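Local atomic coordinates of 4-hydroxythreonine-4-phosphate dehydrogenase (Legionella pneumophila subsp. pneumophila, PDB entry 6XMY), a protein that probably catalyses the NAD(P)-dependent oxidation of 4-phosphooxy-L-threonine, a step in pyridoxine 5'-phosphate biosynthesis, with the help of a divalent metal ion. Residues A117-P122 with G314-A319; E282-T287 with I293-D298; K58-E61 with H65-F68; D34-I39 with M322-A327; L164-L169 with P175-S180. All blocks are in the same frame, centred on the assembly; numbering follows the deposited sequence. Where two conformers were deposited one is given.

Interaction 1. Residues A117-P122 with G314-A319. With NAD (nicotinamide-adenine-dinucleotide), chain B.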
# COMPACT_ATOMS: atom_id res chain seq x y z
N ALA A 117 8.98 4.65 -9.38
CA ALA A 117 7.91 4.10 -8.56
C ALA A 117 7.86 4.93 -7.29
O ALA A 117 8.82 5.60 -6.92
CB ALA A 117 8.16 2.63 -8.20
N LEU A 118 6.72 4.83 -6.60
CA LEU A 118 6.50 5.50 -5.33
C LEU A 118 6.30 4.45 -4.24
O LEU A 118 5.54 3.50 -4.43
CB LEU A 118 5.25 6.39 -5.41
CG LEU A 118 4.92 7.23 -4.18
CD1 LEU A 118 6.03 8.24 -3.90
CD2 LEU A 118 3.60 7.94 -4.37
N VAL A 119 6.98 4.63 -3.12
CA VAL A 119 6.80 3.78 -1.94
C VAL A 119 6.39 4.69 -0.80
O VAL A 119 7.03 5.73 -0.58
CB VAL A 119 8.09 3.02 -1.59
CG1 VAL A 119 7.85 2.03 -0.44
CG2 VAL A 119 8.66 2.31 -2.82
N THR A 120 5.34 4.32 -0.08
CA THR A 120 4.81 5.18 0.98
C THR A 120 5.08 4.60 2.36
O THR A 120 4.65 3.49 2.69
CB THR A 120 3.31 5.43 0.80
OG1 THR A 120 2.62 4.18 0.82
CG2 THR A 120 3.03 6.11 -0.52
N ALA A 121 5.75 5.40 3.19
CA ALA A 121 5.80 5.16 4.62
C ALA A 121 4.44 5.53 5.21
O ALA A 121 3.61 6.15 4.54
CB ALA A 121 6.95 5.98 5.22
N PRO A 122 4.15 5.15 6.45
CA PRO A 122 2.77 5.29 6.94
C PRO A 122 2.41 6.74 7.27
O PRO A 122 3.26 7.54 7.65
CB PRO A 122 2.74 4.42 8.20
CG PRO A 122 4.17 4.39 8.67
CD PRO A 122 5.01 4.43 7.42
N GLY A 314 11.04 -4.58 8.16
CA GLY A 314 10.86 -5.62 7.16
C GLY A 314 9.83 -5.27 6.09
O GLY A 314 10.05 -5.53 4.90
N SER A 315 8.70 -4.68 6.50
CA SER A 315 7.68 -4.32 5.51
C SER A 315 8.18 -3.22 4.58
O SER A 315 7.98 -3.31 3.36
CB SER A 315 6.39 -3.89 6.20
OG SER A 315 5.42 -3.55 5.23
N MET A 316 8.84 -2.19 5.11
CA MET A 316 9.40 -1.15 4.25
C MET A 316 10.39 -1.74 3.26
O MET A 316 10.35 -1.43 2.06
CB MET A 316 10.06 -0.07 5.10
CG MET A 316 10.80 0.97 4.26
SD MET A 316 9.77 1.90 3.08
CE MET A 316 9.08 3.14 4.17
N LEU A 317 11.28 -2.61 3.73
CA LEU A 317 12.28 -3.19 2.84
C LEU A 317 11.61 -4.02 1.75
O LEU A 317 11.99 -3.94 0.58
CB LEU A 317 13.28 -4.04 3.62
CG LEU A 317 14.30 -3.26 4.46
CD1 LEU A 317 14.97 -4.19 5.48
CD2 LEU A 317 15.34 -2.62 3.56
N ALA A 318 10.60 -4.81 2.12
CA ALA A 318 9.84 -5.57 1.14
C ALA A 318 9.11 -4.66 0.16
O ALA A 318 9.05 -4.96 -1.04
CB ALA A 318 8.85 -6.50 1.85
N ALA A 319 8.58 -3.53 0.64
CA ALA A 319 7.84 -2.62 -0.24
C ALA A 319 8.76 -1.97 -1.26
O ALA A 319 8.38 -1.81 -2.43
CB ALA A 319 7.12 -1.55 0.58
PA NAD B . -0.18 0.60 13.53
O1A NAD B . 0.34 1.99 13.79
O2A NAD B . 0.42 -0.47 12.64
O5B NAD B . -0.07 -0.04 15.13
C5B NAD B . -0.52 -1.37 15.19
C4B NAD B . 0.44 -2.20 16.06
O4B NAD B . 1.56 -2.60 15.25
C3B NAD B . 0.97 -1.32 17.22
O3B NAD B . 1.09 -2.19 18.33
C2B NAD B . 2.34 -0.84 16.66
O2B NAD B . 3.29 -0.60 17.66
C1B NAD B . 2.77 -2.10 15.84
N9A NAD B . 3.60 -1.77 14.68
C8A NAD B . 3.28 -1.07 13.51
N7A NAD B . 4.30 -0.99 12.67
C5A NAD B . 5.33 -1.68 13.29
C6A NAD B . 6.66 -1.95 12.91
N6A NAD B . 7.13 -1.52 11.71
N1A NAD B . 7.48 -2.66 13.74
C2A NAD B . 6.95 -3.08 14.94
N3A NAD B . 5.71 -2.90 15.43
C4A NAD B . 4.92 -2.18 14.56
O3 NAD B . -1.71 0.84 13.05
PN NAD B . -2.94 1.40 13.89
O1N NAD B . -4.23 0.74 13.47
O2N NAD B . -2.50 1.75 15.27
O5D NAD B . -3.21 3.00 13.17
C5D NAD B . -2.21 3.94 13.43
C4D NAD B . -2.29 4.99 12.32
O4D NAD B . -1.64 4.44 11.15
C3D NAD B . -3.79 5.25 11.91
O3D NAD B . -3.86 6.61 11.59
C2D NAD B . -3.96 4.37 10.66
O2D NAD B . -4.88 4.85 9.72
C1D NAD B . -2.54 4.59 10.06
N1N NAD B . -2.19 3.53 9.06
C2N NAD B . -1.58 3.97 7.91
C3N NAD B . -1.20 3.06 6.92
C7N NAD B . -0.54 3.65 5.73
O7N NAD B . -0.31 4.86 5.67
N7N NAD B . -0.19 2.77 4.73
C4N NAD B . -1.44 1.69 7.10
C5N NAD B . -2.05 1.26 8.30
C6N NAD B . -2.43 2.20 9.28
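Met316, near the start of helix 314-328, reaches Val119 of strand 117-120 and Ala121 in the loop leaving it. From CB the chain sets off with CG anti to the backbone N (chi1 173°); CB and CG act as the spacer, and bends at the next two torsions turn the thioether back toward the strand. SD then lies 4.0 Å from Val119 CG1. The terminal methyl goes one step further along the segment, where CE meets Ala121 CB at 3.7 Å and Ala121 CA at 3.9 Å. One helical turn on, Ala319 CB packs 3.8 Å from Val119 CG1, so this single valine branch meets both helix residues. The other branch, CG2, passes 4.1 Å from Ala319 O, a carbonyl that accepts a hydrogen bond from Thr295 OG1. Val297 and Ile14, on neighbouring strands, also pack against Met316. Ser315, beside it on the helix, makes directional bonds instead, its OG being hydrogen-bonded to Ala283 O and to Asp298 N. Just beyond Ala121 the segment enters the cofactor pocket, with Pro122 CA 3.4 Å from NAD O7N. The four residues in contact are buried and meet through carbon and sulfur, so dispersion and the exclusion of water hold the helix against the strand and the loop that leaves it.

Interaction 2. Residues E282-T287 with I293-D298. With SO4 (sulfate ion), chain C.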
# COMPACT_ATOMS: atom_id res chain seq x y z
N GLU A 282 6.68 -8.91 6.45
CA GLU A 282 7.13 -9.07 5.08
C GLU A 282 6.13 -8.55 4.06
O GLU A 282 6.49 -8.42 2.88
CB GLU A 282 7.41 -10.55 4.76
CG GLU A 282 6.13 -11.36 4.57
CD GLU A 282 6.37 -12.69 3.88
OE1 GLU A 282 6.35 -13.73 4.57
OE2 GLU A 282 6.56 -12.70 2.64
N ALA A 283 4.91 -8.24 4.46
CA ALA A 283 3.84 -7.95 3.53
C ALA A 283 3.92 -6.53 3.00
O ALA A 283 4.41 -5.61 3.68
CB ALA A 283 2.47 -8.19 4.17
N VAL A 284 3.41 -6.35 1.79
CA VAL A 284 3.43 -5.09 1.07
C VAL A 284 2.01 -4.77 0.65
O VAL A 284 1.28 -5.65 0.17
CB VAL A 284 4.32 -5.20 -0.18
CG1 VAL A 284 4.29 -3.90 -1.00
CG2 VAL A 284 5.75 -5.56 0.21
N ASN A 285 1.61 -3.51 0.82
CA ASN A 285 0.36 -3.00 0.29
C ASN A 285 0.70 -2.39 -1.06
O ASN A 285 1.51 -1.46 -1.15
CB ASN A 285 -0.22 -1.96 1.26
CG ASN A 285 -1.29 -1.07 0.65
OD1 ASN A 285 -1.83 -1.33 -0.43
ND2 ASN A 285 -1.61 0.00 1.37
N ILE A 286 0.14 -2.95 -2.13
CA ILE A 286 0.37 -2.44 -3.47
C ILE A 286 -0.96 -1.97 -4.04
O ILE A 286 -1.98 -2.67 -3.92
CB ILE A 286 1.05 -3.48 -4.38
CG1 ILE A 286 1.25 -2.89 -5.77
CG2 ILE A 286 0.27 -4.76 -4.45
CD1 ILE A 286 2.12 -3.70 -6.59
N THR A 287 -0.96 -0.79 -4.65
CA THR A 287 -2.16 -0.25 -5.28
C THR A 287 -2.16 -0.64 -6.75
O THR A 287 -1.20 -0.35 -7.48
CB THR A 287 -2.21 1.27 -5.15
OG1 THR A 287 -2.18 1.63 -3.77
CG2 THR A 287 -3.49 1.80 -5.78
N ILE A 293 3.57 2.89 -10.46
CA ILE A 293 3.74 1.85 -9.46
C ILE A 293 3.73 2.53 -8.10
O ILE A 293 4.45 3.51 -7.88
CB ILE A 293 5.07 1.12 -9.67
CG1 ILE A 293 5.10 0.42 -11.03
CG2 ILE A 293 5.34 0.17 -8.52
CD1 ILE A 293 6.50 0.14 -11.50
N ARG A 294 2.90 2.02 -7.18
CA ARG A 294 2.91 2.50 -5.81
C ARG A 294 2.80 1.32 -4.86
O ARG A 294 1.82 0.57 -4.93
CB ARG A 294 1.79 3.51 -5.54
CG ARG A 294 1.75 3.98 -4.08
CD ARG A 294 0.67 3.26 -3.29
NE ARG A 294 0.76 3.51 -1.85
CZ ARG A 294 -0.24 3.33 -0.99
NH1 ARG A 294 -1.43 2.94 -1.42
NH2 ARG A 294 -0.06 3.57 0.30
N THR A 295 3.79 1.16 -3.99
CA THR A 295 3.74 0.19 -2.91
C THR A 295 3.80 0.92 -1.58
O THR A 295 4.01 2.14 -1.51
CB THR A 295 4.90 -0.82 -3.01
OG1 THR A 295 6.14 -0.12 -2.85
CG2 THR A 295 4.87 -1.54 -4.34
N SER A 296 3.64 0.14 -0.51
CA SER A 296 3.48 0.72 0.82
C SER A 296 3.83 -0.33 1.86
O SER A 296 3.69 -1.54 1.64
CB SER A 296 2.04 1.19 1.01
OG SER A 296 1.86 1.77 2.28
N VAL A 297 4.22 0.18 3.04
CA VAL A 297 4.24 -0.67 4.22
C VAL A 297 2.84 -1.18 4.51
O VAL A 297 1.84 -0.60 4.06
CB VAL A 297 4.79 0.08 5.44
CG1 VAL A 297 6.26 0.43 5.24
CG2 VAL A 297 3.94 1.32 5.73
N ASP A 298 2.77 -2.27 5.27
CA ASP A 298 1.50 -2.87 5.67
C ASP A 298 1.14 -2.53 7.12
O ASP A 298 0.44 -3.30 7.79
CB ASP A 298 1.51 -4.39 5.47
CG ASP A 298 2.33 -5.10 6.52
OD1 ASP A 298 3.24 -4.47 7.10
OD2 ASP A 298 2.04 -6.29 6.79
S SO4 C . -3.67 3.27 2.20
O1 SO4 C . -2.64 2.75 1.30
O2 SO4 C . -3.18 4.51 2.80
O3 SO4 C . -4.86 3.58 1.41
O4 SO4 C . -4.01 2.33 3.28
O HOH W 1 -0.75 -0.04 4.22
O HOH W 2 1.54 -0.41 -8.08
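Asn285 and Ser296 form a hydrogen-bonded antiparallel pair in the beta hairpin of strands 284-288 and 294-297, whose short strand segments run antiparallel, 153° between their directions. Asn285 N donates to Ser296 O over 3.0 Å, and Thr287 N donates to Arg294 O over 3.1 Å in a nearly straight bond (169° at the hydrogen). One face of the hairpin is apolar where the strands meet: Ile286 lies beside Thr295, and Val284 CG1 leans on Thr295 CB, while Thr295 OG1 is hydrogen-bonded to Ala319 O. The other face carries Asn285, Thr287, Arg294 and Ser296 and forms an anion site. A bend at chi2 (-101°) turns the Arg294 chain over toward Thr287, where NH1 donates to Thr287 OG1 at 2.8 Å, the hydroxyl oxygen lying slightly out of the guanidinium plane. Sulfate O1 sits at the edge of the same group, in its plane, gripped by Arg294 NH1 at 3.0 Å, Arg294 NH2 at 2.9 Å and Asn285 ND2 at 2.9 Å. His138 N and Thr139 OG1 complete the site. Asn285, Arg294, His138 and Thr139 are predicted substrate ligands, so the sulfate, probably from the crystallisation liquor, may mimic the substrate phosphate. Arg294 NH2 also bonds Thr120 OG1, and Ser296 OG makes a weak hydrogen bond to NAD N7N. Asn285 ND2 donates as well to water 1, which in turn donates to Val297 O; that carbonyl also accepts Ser296 OG at 3.0 Å, in its plane and on a lone pair.

Interaction 3. Residues K58-E61 with H65-F68. With PO4 (phosphate ion), chain D; EDO (1,2-ethanediol), chain H.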
# COMPACT_ATOMS: atom_id res chain seq x y z
N LYS A 58 25.24 9.99 6.10
CA LYS A 58 25.60 11.16 5.30
C LYS A 58 24.46 11.46 4.34
O LYS A 58 24.08 10.61 3.53
CB LYS A 58 26.91 10.93 4.56
CG LYS A 58 28.11 10.84 5.51
CD LYS A 58 29.36 10.40 4.78
CE LYS A 58 30.49 10.11 5.75
NZ LYS A 58 30.78 11.27 6.63
N PHE A 59 23.93 12.67 4.42
CA PHE A 59 22.77 13.05 3.63
C PHE A 59 23.21 13.83 2.40
O PHE A 59 24.05 14.74 2.49
CB PHE A 59 21.82 13.91 4.46
CG PHE A 59 21.20 13.17 5.62
CD1 PHE A 59 20.03 12.45 5.45
CD2 PHE A 59 21.81 13.17 6.86
CE1 PHE A 59 19.47 11.76 6.51
CE2 PHE A 59 21.24 12.49 7.93
CZ PHE A 59 20.07 11.78 7.75
N LEU A 60 22.62 13.49 1.26
CA LEU A 60 22.82 14.23 0.03
C LEU A 60 21.49 14.80 -0.42
O LEU A 60 20.45 14.13 -0.32
CB LEU A 60 23.34 13.30 -1.07
CG LEU A 60 24.71 12.65 -0.84
CD1 LEU A 60 24.95 11.54 -1.85
CD2 LEU A 60 25.81 13.69 -0.91
N GLU A 61 21.49 16.02 -0.93
CA GLU A 61 20.29 16.55 -1.54
C GLU A 61 20.18 16.05 -2.98
O GLU A 61 21.16 16.03 -3.73
CB GLU A 61 20.29 18.08 -1.50
CG GLU A 61 20.18 18.60 -0.07
CD GLU A 61 19.94 20.09 0.00
OE1 GLU A 61 19.65 20.70 -1.05
OE2 GLU A 61 20.05 20.65 1.11
N HIS A 65 21.29 15.24 -11.84
CA HIS A 65 22.59 15.13 -12.48
C HIS A 65 23.58 14.32 -11.66
O HIS A 65 24.75 14.22 -12.04
CB HIS A 65 23.14 16.52 -12.79
CG HIS A 65 22.22 17.36 -13.62
ND1 HIS A 65 22.03 17.14 -14.96
CD2 HIS A 65 21.41 18.40 -13.28
CE1 HIS A 65 21.15 18.01 -15.43
NE2 HIS A 65 20.77 18.79 -14.43
N GLN A 66 23.14 13.72 -10.56
CA GLN A 66 23.98 12.80 -9.81
C GLN A 66 23.61 11.36 -10.12
O GLN A 66 22.59 11.07 -10.75
CB GLN A 66 23.90 13.09 -8.30
CG GLN A 66 24.71 14.34 -7.97
CD GLN A 66 24.65 14.75 -6.51
OE1 GLN A 66 24.69 13.92 -5.60
NE2 GLN A 66 24.58 16.06 -6.28
N SER A 67 24.47 10.44 -9.69
CA SER A 67 24.33 9.03 -10.02
C SER A 67 23.04 8.45 -9.44
O SER A 67 22.63 8.79 -8.33
CB SER A 67 25.52 8.26 -9.46
OG SER A 67 25.36 6.87 -9.69
N PHE A 68 22.43 7.54 -10.20
CA PHE A 68 21.29 6.78 -9.69
C PHE A 68 21.72 5.55 -8.89
O PHE A 68 20.85 4.89 -8.30
CB PHE A 68 20.38 6.38 -10.85
CG PHE A 68 19.63 7.54 -11.48
CD1 PHE A 68 19.59 8.77 -10.85
CD2 PHE A 68 18.97 7.38 -12.69
CE1 PHE A 68 18.90 9.84 -11.41
CE2 PHE A 68 18.28 8.44 -13.25
CZ PHE A 68 18.25 9.67 -12.62
P PO4 D . 24.04 6.46 -13.36
O1 PO4 D . 25.36 6.52 -12.62
O2 PO4 D . 24.28 6.78 -14.82
O3 PO4 D . 23.07 7.45 -12.78
O4 PO4 D . 23.47 5.06 -13.30
C1 EDO H . 20.21 7.73 -4.70
O1 EDO H . 21.51 7.67 -5.31
C2 EDO H . 19.20 7.03 -5.59
O2 EDO H . 19.74 5.77 -6.00
O HOH W 3 23.89 15.66 -3.67
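Leu60 and Gln66 come nearest one another between edge strand 58-61 and the loop that leads to strand 74-79, without close packing, Leu60 CD1 lying 4.4 Å from Gln66 OE1. Gln66 reaches across with CD anti to CA (chi2 178°), placing its amide beside the end of the strand. There Gln66 NE2 lies 4.3 Å from Glu61 O, too far for a direct bond.

Water closes that gap. Water 3 donates to Glu61 O at 2.8 Å and accepts from Gln66 NE2 at 2.7 Å, so the glutamine is joined to the backbone of the strand through one solvent molecule.

The loop also makes polar contacts with small molecules probably taken from the crystallisation liquor. A phosphate is held by Ser67 OG, which donates to its O1 at 3.0 Å, and by Phe68 N, which donates to its O3 at 2.7 Å and nearly straight (166°). His6, His7 and His8, from the histidine tag at the N-terminus, also bind this phosphate, and His6 stacks on the Phe68 ring. On the carbonyls of the loop, 1,2-ethanediol donates through O2 to Phe68 O at 2.7 Å and only weakly through O1 to Ser67 O.

Three exposed residues thus make a contact that rests mainly on one bridging water, with little surface buried. Such chemistry implies a slight, solvent-dependent link at the margin of the fold, where the phosphate and the tag may help to order Ser67 and Phe68.

Interaction 4. Residues D34-I39 with M322-A327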
# COMPACT_ATOMS: atom_id res chain seq x y z
N ASP A 34 21.84 -0.66 -0.59
CA ASP A 34 22.13 -0.13 -1.91
C ASP A 34 20.87 -0.05 -2.76
O ASP A 34 20.94 -0.06 -3.99
CB ASP A 34 23.23 -0.94 -2.61
CG ASP A 34 22.81 -2.36 -2.91
OD1 ASP A 34 23.50 -3.02 -3.72
OD2 ASP A 34 21.78 -2.80 -2.37
N LEU A 35 19.71 0.03 -2.12
CA LEU A 35 18.46 0.17 -2.86
C LEU A 35 18.37 1.58 -3.41
O LEU A 35 18.69 2.55 -2.70
CB LEU A 35 17.28 -0.14 -1.94
CG LEU A 35 17.16 -1.59 -1.48
CD1 LEU A 35 16.22 -1.71 -0.29
CD2 LEU A 35 16.70 -2.50 -2.60
N PRO A 36 17.99 1.75 -4.66
CA PRO A 36 18.11 3.08 -5.30
C PRO A 36 16.93 3.97 -4.95
O PRO A 36 15.94 4.08 -5.68
CB PRO A 36 18.14 2.72 -6.78
CG PRO A 36 17.30 1.49 -6.87
CD PRO A 36 17.58 0.71 -5.62
N VAL A 37 17.03 4.62 -3.80
CA VAL A 37 15.91 5.35 -3.23
C VAL A 37 16.26 6.82 -3.05
O VAL A 37 17.42 7.19 -2.84
CB VAL A 37 15.44 4.74 -1.89
CG1 VAL A 37 15.01 3.30 -2.09
CG2 VAL A 37 16.55 4.85 -0.83
N VAL A 38 15.23 7.66 -3.16
CA VAL A 38 15.30 9.08 -2.84
C VAL A 38 14.14 9.36 -1.89
O VAL A 38 13.01 8.97 -2.18
CB VAL A 38 15.19 9.94 -4.11
CG1 VAL A 38 15.03 11.42 -3.74
CG2 VAL A 38 16.42 9.72 -5.01
N ILE A 39 14.43 10.00 -0.76
CA ILE A 39 13.44 10.19 0.30
C ILE A 39 12.80 11.56 0.15
O ILE A 39 13.50 12.58 0.15
CB ILE A 39 14.09 10.08 1.70
CG1 ILE A 39 14.96 8.82 1.81
CG2 ILE A 39 13.02 10.16 2.78
CD1 ILE A 39 14.24 7.53 1.46
N MET A 322 9.73 -4.70 -3.81
CA MET A 322 8.66 -4.99 -4.75
C MET A 322 8.52 -3.88 -5.78
O MET A 322 8.35 -4.15 -6.98
CB MET A 322 7.34 -5.21 -4.01
CG MET A 322 6.20 -5.53 -4.95
SD MET A 322 4.67 -5.94 -4.11
CE MET A 322 5.15 -7.43 -3.24
N ALA A 323 8.60 -2.62 -5.34
CA ALA A 323 8.54 -1.51 -6.28
C ALA A 323 9.70 -1.57 -7.28
O ALA A 323 9.50 -1.37 -8.48
CB ALA A 323 8.53 -0.18 -5.53
N LYS A 324 10.90 -1.88 -6.79
CA LYS A 324 12.05 -2.04 -7.68
C LYS A 324 11.81 -3.15 -8.69
O LYS A 324 12.06 -2.97 -9.89
CB LYS A 324 13.30 -2.35 -6.86
CG LYS A 324 14.55 -2.62 -7.69
CD LYS A 324 15.71 -3.06 -6.81
CE LYS A 324 16.73 -3.89 -7.57
NZ LYS A 324 17.73 -4.47 -6.63
N ASP A 325 11.30 -4.29 -8.23
CA ASP A 325 11.09 -5.42 -9.13
C ASP A 325 10.06 -5.08 -10.20
O ASP A 325 10.22 -5.45 -11.37
CB ASP A 325 10.65 -6.65 -8.34
CG ASP A 325 11.79 -7.27 -7.53
OD1 ASP A 325 12.96 -6.91 -7.77
OD2 ASP A 325 11.50 -8.11 -6.65
N MET A 326 9.02 -4.34 -9.82
CA MET A 326 8.00 -3.92 -10.78
C MET A 326 8.54 -2.91 -11.77
O MET A 326 8.21 -2.94 -12.97
CB MET A 326 6.81 -3.32 -10.03
CG MET A 326 5.98 -4.33 -9.27
SD MET A 326 5.16 -5.50 -10.38
CE MET A 326 4.49 -6.63 -9.19
N ALA A 327 9.36 -1.97 -11.29
CA ALA A 327 9.92 -0.97 -12.19
C ALA A 327 10.86 -1.62 -13.20
O ALA A 327 10.88 -1.23 -14.37
CB ALA A 327 10.61 0.13 -11.39
O HOH W 4 19.36 -2.47 -5.31
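Lys324 lays its aliphatic chain against Leu35 and Pro36, just ahead of strand 37-41. Its CD is the atom that comes nearest to both: it stands 4.4 Å from Leu35 CD2 and 4.4 Å from Pro36 CD, so the methylene group lies loosely over a leucine methyl and the proline ring. All its torsions are near trans, starting with CG anti to the backbone N (chi1 177°), and this extended chain carries the ammonium group past the apolar pair. There NZ donates to water 4 at 2.9 Å, and the water in turn donates to Asp34 O at 3.2 Å. The Asp34 carboxylate belongs to a more distant shell, its OD2 lying 6.1 Å from Lys324 NZ; the opposite charges may attract, but they do not pair.

Further out, Pro36 is the centre of an inverse gamma turn, closed by a weak bond from Val37 N to Leu35 O, and backbone bonds to Leu12 align this chain with strand 12-15. Leu35 N is also bonded to Thr33 OG1, while the Leu35 side chain packs on Leu317, Val320 and Lys321 of helix 314-328. Lys324, on the same helix, packs on Leu12 as well, and its neighbour Ala323 faces Ala117 and Val119.

The lysine therefore plays two parts: its methylenes extend the apolar cover over Leu35 and Pro36, while its ammonium group bonds a water, through which it reaches the opposite backbone. Helix and strand entrance are joined here by modest packing and a solvent-mediated bond.

Interaction 5. Residues L164-L169 with P175-S180. With ZN (zinc ion), chain K.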
# COMPACT_ATOMS: atom_id res chain seq x y z
N LEU A 164 -8.96 -6.22 -1.72
CA LEU A 164 -10.17 -5.78 -1.04
C LEU A 164 -11.16 -5.20 -2.04
O LEU A 164 -10.79 -4.41 -2.92
CB LEU A 164 -9.83 -4.73 0.02
CG LEU A 164 -8.88 -5.16 1.14
CD1 LEU A 164 -8.63 -4.00 2.08
CD2 LEU A 164 -9.43 -6.39 1.90
N VAL A 165 -12.43 -5.58 -1.88
CA VAL A 165 -13.49 -4.94 -2.66
C VAL A 165 -13.75 -3.54 -2.13
O VAL A 165 -14.00 -2.61 -2.90
CB VAL A 165 -14.76 -5.80 -2.69
CG1 VAL A 165 -15.89 -5.06 -3.42
CG2 VAL A 165 -14.48 -7.17 -3.33
N THR A 166 -13.76 -3.39 -0.81
CA THR A 166 -13.88 -2.10 -0.15
C THR A 166 -12.72 -1.93 0.83
O THR A 166 -12.21 -2.91 1.39
CB THR A 166 -15.22 -1.95 0.60
OG1 THR A 166 -15.31 -2.87 1.70
CG2 THR A 166 -16.38 -2.16 -0.36
N THR A 167 -12.30 -0.67 1.03
CA THR A 167 -11.10 -0.39 1.81
C THR A 167 -11.49 0.28 3.11
O THR A 167 -11.99 -0.40 4.03
CB THR A 167 -10.11 0.45 0.99
OG1 THR A 167 -10.71 1.72 0.67
CG2 THR A 167 -9.71 -0.26 -0.28
N HIS A 168 -11.30 1.58 3.26
CA HIS A 168 -11.49 2.23 4.54
C HIS A 168 -12.90 2.82 4.56
O HIS A 168 -13.13 3.97 4.18
CB HIS A 168 -10.34 3.21 4.82
CG HIS A 168 -9.03 2.52 5.09
ND1 HIS A 168 -7.95 2.61 4.25
CD2 HIS A 168 -8.66 1.69 6.10
CE1 HIS A 168 -6.96 1.88 4.73
NE2 HIS A 168 -7.36 1.32 5.86
N LEU A 169 -13.85 1.99 4.99
CA LEU A 169 -15.25 2.34 5.22
C LEU A 169 -15.63 1.94 6.64
O LEU A 169 -15.16 0.92 7.14
CB LEU A 169 -16.18 1.54 4.31
CG LEU A 169 -16.19 1.85 2.82
CD1 LEU A 169 -17.13 0.88 2.16
CD2 LEU A 169 -16.64 3.28 2.58
N PRO A 175 -22.05 -3.05 3.29
CA PRO A 175 -23.00 -3.73 2.40
C PRO A 175 -23.53 -2.85 1.27
O PRO A 175 -23.59 -3.31 0.13
CB PRO A 175 -24.10 -4.20 3.36
CG PRO A 175 -23.35 -4.39 4.67
CD PRO A 175 -22.44 -3.20 4.71
N ASP A 176 -23.90 -1.60 1.56
CA ASP A 176 -24.40 -0.73 0.50
C ASP A 176 -23.31 -0.35 -0.49
O ASP A 176 -23.63 0.00 -1.63
CB ASP A 176 -25.04 0.52 1.10
CG ASP A 176 -26.35 0.22 1.78
OD1 ASP A 176 -27.06 -0.71 1.33
OD2 ASP A 176 -26.69 0.92 2.76
N ALA A 177 -22.04 -0.41 -0.09
CA ALA A 177 -20.97 -0.05 -1.01
C ALA A 177 -20.69 -1.14 -2.03
O ALA A 177 -20.06 -0.85 -3.06
CB ALA A 177 -19.68 0.26 -0.25
N ILE A 178 -21.12 -2.37 -1.79
CA ILE A 178 -20.77 -3.50 -2.65
C ILE A 178 -21.89 -3.72 -3.66
O ILE A 178 -22.99 -4.14 -3.31
CB ILE A 178 -20.48 -4.77 -1.84
CG1 ILE A 178 -19.26 -4.54 -0.95
CG2 ILE A 178 -20.29 -5.96 -2.79
CD1 ILE A 178 -19.09 -5.59 0.11
N SER A 179 -21.58 -3.45 -4.93
CA SER A 179 -22.47 -3.74 -6.04
C SER A 179 -21.81 -4.79 -6.92
O SER A 179 -20.60 -5.03 -6.83
CB SER A 179 -22.71 -2.48 -6.87
OG SER A 179 -21.50 -2.02 -7.44
N SER A 180 -22.61 -5.41 -7.79
CA SER A 180 -22.04 -6.35 -8.74
C SER A 180 -21.00 -5.67 -9.63
O SER A 180 -19.93 -6.24 -9.88
CB SER A 180 -23.15 -6.99 -9.59
OG SER A 180 -24.02 -7.77 -8.79
ZN ZN K . -6.09 -0.21 7.01
O HOH W 5 -4.62 1.36 6.36
O HOH W 6 -5.39 -0.86 5.41
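Thr166 and Ile178 form the buried heart of this contact, where the loop after strand 161-164 meets the chain leaving helix 174-177. Their side chains cross at about a right angle, with Thr166 CG2 3.8 Å from Ile178 CG1. Val165 CG1 approaches the same Ile178 atom at 4.2 Å. Thr166 turns its methyl to this apolar group while OG1 bonds Met266 O, and the same CG2 lies 4.1 Å from Ala177 CB. Toward solvent the contact thins to one pair of partly exposed residues: Leu169 CD1 touches Ala177 CB at 3.6 Å, close but small in extent. Between Thr166 and Leu169 the loop swings away from segment 175-180, and His168, at the centre of a weakly bonded inverse gamma turn, extends to the metal. Its NE2 binds zinc at 2.3 Å, and His268 and two waters are further ligands. The packed residues flank the part of the loop that presents this histidine. Around it, Ile178 lies on Ile183 of helix 180-197 and on Ile227 of helix 223-237, Val165 rests on Leu182 and Ile183, and its backbone is bonded to Ala265 of strand 262-265.

How the interactions relate
Interactions 1, 2 and 4 cluster around helix 314-328, with centres 6 to 12 Å apart. Interactions 1 and 4 use successive parts of that helix against strand 117-120 and the entrance to strand 37-41; interaction 2, the hairpin just before it in the chain, is nested within the loops closed by both. Strands 117-120 and 294-297 are neighbours, and Ala318 CB packing on Glu282 O also joins interactions 1 and 2. Interactions 3 and 5 lie on opposite sides of the chain's centre, about 43 Å between centres: one at the outer strand 58-61, the other in the loop that carries the zinc ligand His168. The NAD pocket and anion site thus form near the centre from segments distant in the chain.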